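Monoacylglycerol lipase (Palaeococcus ferrophilus, PDB 6QE2) hydrolyses monoacylglycerols, releasing a fatty acid and glycerol, probably as a serine hydrolase of the alpha/beta-hydrolase superfamily. Local coordinates at residues Ser62-Ile74 with Thr92-Ile104. Sequence-based numbering, arbitrary orientation.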
loop_
_atom_site.group_PDB
_atom_site.type_symbol
_atom_site.label_atom_id
_atom_site.label_comp_id
_atom_site.label_asym_id
_atom_site.label_seq_id
_atom_site.Cartn_x
_atom_site.Cartn_y
_atom_site.Cartn_z
ATOM N N SER A 62 -8.901 -1.696 -9.341
ATOM C CA SER A 62 -9.487 -2.273 -8.139
ATOM C C SER A 62 -8.453 -3.023 -7.332
ATOM O O SER A 62 -7.402 -3.354 -7.832
ATOM C CB SER A 62 -10.638 -3.213 -8.484
ATOM O OG SER A 62 -10.186 -4.377 -9.129
ATOM N N VAL A 63 -8.776 -3.306 -6.078
ATOM C CA VAL A 63 -7.874 -4.054 -5.224
ATOM C C VAL A 63 -7.735 -5.475 -5.760
ATOM O O VAL A 63 -6.667 -6.048 -5.747
ATOM C CB VAL A 63 -8.377 -4.109 -3.777
ATOM C CG1 VAL A 63 -7.551 -5.096 -2.980
ATOM C CG2 VAL A 63 -8.336 -2.728 -3.149
ATOM N N GLU A 64 -8.841 -6.034 -6.226
ATOM C CA GLU A 64 -8.864 -7.354 -6.821
ATOM C C GLU A 64 -7.969 -7.413 -8.064
ATOM O O GLU A 64 -7.291 -8.387 -8.289
ATOM C CB GLU A 64 -10.300 -7.735 -7.159
ATOM C CG GLU A 64 -11.173 -7.933 -5.935
ATOM C CD GLU A 64 -11.763 -6.653 -5.379
ATOM O OE1 GLU A 64 -11.547 -5.582 -5.940
ATOM O OE2 GLU A 64 -12.458 -6.724 -4.364
ATOM N N GLU A 65 -7.973 -6.359 -8.869
ATOM C CA GLU A 65 -7.122 -6.322 -10.040
ATOM C C GLU A 65 -5.651 -6.341 -9.618
ATOM O O GLU A 65 -4.858 -7.078 -10.168
ATOM C CB GLU A 65 -7.428 -5.100 -10.891
ATOM C CG GLU A 65 -6.615 -5.026 -12.162
ATOM C CD GLU A 65 -7.194 -4.065 -13.176
ATOM O OE1 GLU A 65 -7.800 -3.062 -12.773
ATOM O OE2 GLU A 65 -7.026 -4.321 -14.383
ATOM N N ALA A 66 -5.303 -5.533 -8.625
ATOM C CA ALA A 66 -3.937 -5.492 -8.129
ATOM C C ALA A 66 -3.487 -6.848 -7.588
ATOM O O ALA A 66 -2.363 -7.256 -7.809
ATOM C CB ALA A 66 -3.779 -4.424 -7.069
ATOM N N MET A 67 -4.370 -7.556 -6.895
ATOM C CA MET A 67 -4.017 -8.872 -6.369
ATOM C C MET A 67 -3.746 -9.867 -7.496
ATOM O O MET A 67 -2.892 -10.712 -7.366
ATOM C CB MET A 67 -5.063 -9.389 -5.397
ATOM C CG MET A 67 -5.178 -8.545 -4.148
ATOM S SD MET A 67 -6.021 -9.391 -2.815
ATOM C CE MET A 67 -7.717 -9.342 -3.366
ATOM N N LYS A 68 -4.470 -9.756 -8.606
ATOM C CA LYS A 68 -4.225 -10.612 -9.757
ATOM C C LYS A 68 -2.872 -10.263 -10.386
ATOM O O LYS A 68 -2.189 -11.129 -10.893
ATOM C CB LYS A 68 -5.351 -10.504 -10.777
ATOM C CG LYS A 68 -6.576 -11.297 -10.374
ATOM C CD LYS A 68 -7.697 -11.177 -11.383
ATOM C CE LYS A 68 -8.926 -11.936 -10.910
ATOM N NZ LYS A 68 -9.677 -11.185 -9.868
ATOM N N ILE A 69 -2.495 -8.991 -10.351
ATOM C CA ILE A 69 -1.199 -8.563 -10.852
ATOM C C ILE A 69 -0.118 -9.208 -9.980
ATOM O O ILE A 69 0.856 -9.733 -10.479
ATOM C CB ILE A 69 -1.063 -7.035 -10.858
ATOM C CG1 ILE A 69 -1.920 -6.440 -11.973
ATOM C CG2 ILE A 69 0.383 -6.614 -11.040
ATOM C CD1 ILE A 69 -2.178 -4.962 -11.818
ATOM N N ILE A 70 -0.329 -9.206 -8.670
ATOM C CA ILE A 70 0.615 -9.831 -7.750
ATOM C C ILE A 70 0.719 -11.333 -8.035
ATOM O O ILE A 70 1.796 -11.889 -8.002
ATOM C CB ILE A 70 0.254 -9.574 -6.280
ATOM C CG1 ILE A 70 0.343 -8.083 -5.963
ATOM C CG2 ILE A 70 1.165 -10.364 -5.361
ATOM C CD1 ILE A 70 -0.329 -7.701 -4.667
ATOM N N ASP A 71 -0.406 -11.977 -8.332
ATOM C CA ASP A 71 -0.424 -13.387 -8.697
ATOM C C ASP A 71 0.530 -13.614 -9.863
ATOM O O ASP A 71 1.350 -14.506 -9.834
ATOM C CB ASP A 71 -1.815 -13.815 -9.157
ATOM C CG ASP A 71 -2.768 -14.066 -8.021
ATOM O OD1 ASP A 71 -2.334 -14.285 -6.884
ATOM O OD2 ASP A 71 -3.976 -14.061 -8.287
ATOM N N SER A 72 0.383 -12.800 -10.899
ATOM C CA SER A 72 1.218 -12.872 -12.083
ATOM C C SER A 72 2.694 -12.659 -11.770
ATOM O O SER A 72 3.540 -13.318 -12.340
ATOM C CB SER A 72 0.746 -11.868 -13.138
ATOM O OG SER A 72 1.267 -10.579 -12.917
ATOM N N ILE A 73 2.997 -11.735 -10.867
ATOM C CA ILE A 73 4.390 -11.489 -10.512
ATOM C C ILE A 73 4.978 -12.696 -9.795
ATOM O O ILE A 73 6.124 -13.085 -10.049
ATOM C CB ILE A 73 4.497 -10.211 -9.660
ATOM C CG1 ILE A 73 4.117 -8.981 -10.492
ATOM C CG2 ILE A 73 5.903 -10.066 -9.082
ATOM C CD1 ILE A 73 3.962 -7.712 -9.663
ATOM N N ILE A 74 4.216 -13.302 -8.879
ATOM C CA ILE A 74 4.715 -14.479 -8.171
ATOM C C ILE A 74 4.910 -15.645 -9.140
ATOM O O ILE A 74 5.876 -16.410 -9.024
ATOM C CB ILE A 74 3.779 -14.835 -7.002
ATOM C CG1 ILE A 74 3.843 -13.742 -5.931
ATOM C CG2 ILE A 74 4.144 -16.178 -6.385
ATOM C CD1 ILE A 74 2.881 -13.952 -4.788
ATOM N N THR A 92 -3.992 -3.645 0.101
ATOM C CA THR A 92 -3.902 -4.678 -0.928
ATOM C C THR A 92 -3.006 -5.833 -0.489
ATOM O O THR A 92 -3.356 -7.005 -0.675
ATOM C CB THR A 92 -3.394 -4.049 -2.226
ATOM O OG1 THR A 92 -4.321 -3.037 -2.657
ATOM C CG2 THR A 92 -3.255 -5.097 -3.322
ATOM N N VAL A 93 -1.842 -5.534 0.094
ATOM C CA VAL A 93 -0.948 -6.627 0.466
ATOM C C VAL A 93 -1.498 -7.397 1.664
ATOM O O VAL A 93 -1.291 -8.611 1.777
ATOM C CB VAL A 93 0.485 -6.106 0.710
ATOM C CG1 VAL A 93 1.043 -5.534 -0.577
ATOM C CG2 VAL A 93 0.525 -5.057 1.819
ATOM N N ILE A 94 -2.235 -6.732 2.554
ATOM C CA ILE A 94 -2.914 -7.453 3.623
ATOM C C ILE A 94 -3.978 -8.381 3.043
ATOM O O ILE A 94 -4.092 -9.547 3.438
ATOM C CB ILE A 94 -3.506 -6.457 4.637
ATOM C CG1 ILE A 94 -2.369 -5.782 5.408
ATOM C CG2 ILE A 94 -4.469 -7.163 5.584
ATOM C CD1 ILE A 94 -2.786 -4.553 6.179
ATOM N N ARG A 95 -4.774 -7.884 2.091
ATOM C CA ARG A 95 -5.778 -8.737 1.463
ATOM C C ARG A 95 -5.134 -9.883 0.698
ATOM O O ARG A 95 -5.682 -10.989 0.660
ATOM C CB ARG A 95 -6.674 -7.914 0.542
ATOM C CG ARG A 95 -7.583 -6.938 1.285
ATOM C CD ARG A 95 -8.722 -7.652 2.037
ATOM N NE ARG A 95 -9.587 -8.396 1.120
ATOM C CZ ARG A 95 -9.961 -9.660 1.297
ATOM N NH1 ARG A 95 -9.569 -10.329 2.375
ATOM N NH2 ARG A 95 -10.746 -10.252 0.401
ATOM N N TYR A 96 -3.964 -9.645 0.101
ATOM C CA TYR A 96 -3.259 -10.731 -0.566
ATOM C C TYR A 96 -2.800 -11.778 0.441
ATOM O O TYR A 96 -2.942 -12.984 0.200
ATOM C CB TYR A 96 -2.073 -10.189 -1.358
ATOM C CG TYR A 96 -1.600 -11.189 -2.389
ATOM C CD1 TYR A 96 -2.143 -11.201 -3.668
ATOM C CD2 TYR A 96 -0.650 -12.153 -2.071
ATOM C CE1 TYR A 96 -1.741 -12.126 -4.613
ATOM C CE2 TYR A 96 -0.234 -13.082 -3.020
ATOM C CZ TYR A 96 -0.789 -13.064 -4.283
ATOM O OH TYR A 96 -0.392 -13.985 -5.229
ATOM N N ALA A 97 -2.258 -11.336 1.581
ATOM C CA ALA A 97 -1.842 -12.268 2.622
ATOM C C ALA A 97 -3.012 -13.061 3.181
ATOM O O ALA A 97 -2.814 -14.168 3.694
ATOM C CB ALA A 97 -1.127 -11.513 3.746
ATOM N N GLU A 98 -4.230 -12.528 3.063
ATOM C CA GLU A 98 -5.419 -13.221 3.538
ATOM C C GLU A 98 -5.964 -14.198 2.504
ATOM O O GLU A 98 -6.423 -15.288 2.862
ATOM C CB GLU A 98 -6.486 -12.196 3.912
ATOM C CG GLU A 98 -6.163 -11.508 5.214
ATOM C CD GLU A 98 -7.037 -10.318 5.511
ATOM O OE1 GLU A 98 -7.822 -9.900 4.638
ATOM O OE2 GLU A 98 -6.930 -9.795 6.636
ATOM N N THR A 99 -5.920 -13.834 1.223
ATOM C CA THR A 99 -6.558 -14.630 0.180
ATOM C C THR A 99 -5.606 -15.559 -0.564
ATOM O O THR A 99 -6.074 -16.507 -1.204
ATOM C CB THR A 99 -7.249 -13.710 -0.828
ATOM O OG1 THR A 99 -6.286 -12.810 -1.378
ATOM C CG2 THR A 99 -8.362 -12.907 -0.143
ATOM N N ARG A 100 -4.299 -15.300 -0.521
ATOM C CA ARG A 100 -3.270 -16.217 -1.013
ATOM C C ARG A 100 -2.285 -16.499 0.121
ATOM O O ARG A 100 -1.090 -16.200 0.006
ATOM C CB ARG A 100 -2.541 -15.635 -2.222
ATOM C CG ARG A 100 -3.350 -15.553 -3.515
ATOM C CD ARG A 100 -4.316 -14.353 -3.548
ATOM N NE ARG A 100 -4.643 -13.956 -4.922
ATOM C CZ ARG A 100 -5.700 -13.220 -5.264
ATOM N NH1 ARG A 100 -6.548 -12.787 -4.335
ATOM N NH2 ARG A 100 -5.911 -12.910 -6.541
ATOM N N PRO A 101 -2.753 -17.087 1.229
ATOM C CA PRO A 101 -1.957 -17.058 2.470
ATOM C C PRO A 101 -0.628 -17.779 2.379
ATOM O O PRO A 101 0.307 -17.413 3.104
ATOM C CB PRO A 101 -2.877 -17.730 3.502
ATOM C CG PRO A 101 -4.216 -17.818 2.868
ATOM C CD PRO A 101 -4.017 -17.827 1.400
ATOM N N ASP A 102 -0.546 -18.819 1.569
ATOM C CA ASP A 102 0.670 -19.612 1.488
ATOM C C ASP A 102 1.637 -19.221 0.384
ATOM O O ASP A 102 2.629 -19.893 0.183
ATOM C CB ASP A 102 0.308 -21.094 1.340
ATOM C CG ASP A 102 -0.598 -21.592 2.451
ATOM O OD1 ASP A 102 -0.370 -21.237 3.614
ATOM O OD2 ASP A 102 -1.538 -22.347 2.164
ATOM N N LYS A 103 1.357 -18.127 -0.309
ATOM C CA LYS A 103 2.189 -17.693 -1.424
ATOM C C LYS A 103 3.271 -16.645 -1.143
ATOM O O LYS A 103 4.024 -16.297 -2.035
ATOM C CB LYS A 103 1.295 -17.200 -2.560
ATOM C CG LYS A 103 0.479 -18.293 -3.213
ATOM C CD LYS A 103 -0.391 -17.746 -4.333
ATOM C CE LYS A 103 0.419 -17.334 -5.549
ATOM N NZ LYS A 103 1.088 -18.510 -6.171
ATOM N N ILE A 104 3.358 -16.154 0.082
ATOM C CA ILE A 104 4.335 -15.125 0.402
ATOM C C ILE A 104 5.160 -15.444 1.640
ATOM O O ILE A 104 4.762 -16.250 2.451
ATOM C CB ILE A 104 3.642 -13.768 0.624
ATOM C CG1 ILE A 104 2.666 -13.866 1.790
ATOM C CG2 ILE A 104 2.918 -13.321 -0.631
ATOM C CD1 ILE A 104 2.079 -12.541 2.210
HETATM O O HOH W 1 -8.241 -11.091 -6.794
HETATM O O HOH W 2 -11.439 -9.030 -2.133
HETATM O O HOH W 3 0.751 -17.008 -8.631
#
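Asp71 meets Arg100 and Tyr96 just past the C-terminal end of helix 88-99, a worked example of one carboxylate serving two residues through three bonds. Arg100 takes it side-on in a salt bridge: NE donates to Asp71 OD1 at 3.0 Å, and NH2 reaches Asp71 OD2 at 2.8 Å in a nearly straight bond (168°). Both come to the syn side of the carboxylate, although NH2 stands well out of its plane. The anti lone pair of OD1 goes to the phenol, with Tyr96 OH only 2.6 Å from Asp71 OD1. The tyrosine ring extends towards helix 63-77 because its CG lies anti to the backbone N (chi1 -162°), which drops it into a hole lined by Met67, Ile70, Asp71 and Ile74. Ile70 CG2 makes a CH-pi contact 3.6 Å from the Tyr96 ring centroid, while CD of Arg100 lies over the opposite face.

Met67 returns the knob among Thr92, Arg95, Tyr96 and Thr99, its CB against one face of the guanidinium. In the second shell, Arg100 NH1 donates to Thr99 OG1 (3.0 Å), itself bonded to Arg95 O, and a water links NH2 to Glu64 O; with the two Asp71 bonds these help hold the guanidinium in its rotation. A leucine in place of Arg100 would probably leave the Asp71 carboxylate without its salt-bridge partner and, in this contact, held by the Tyr96 hydroxyl alone. Farther along, Thr92 CG2 packs on Ala66 CB at 3.8 Å, while its hydroxyl bonds to Leu88 O.

Leu83 of strand 82-86 touches both Ile70 and Tyr96, so the pair rests on the central sheet. Helix 88-99 starts within the GxSxG sequence of a probable nucleophile elbow, and segments 63-74 and 92-99, crossing at -65°, join two of the helices flanking the sheet of an alpha/beta-hydrolase fold.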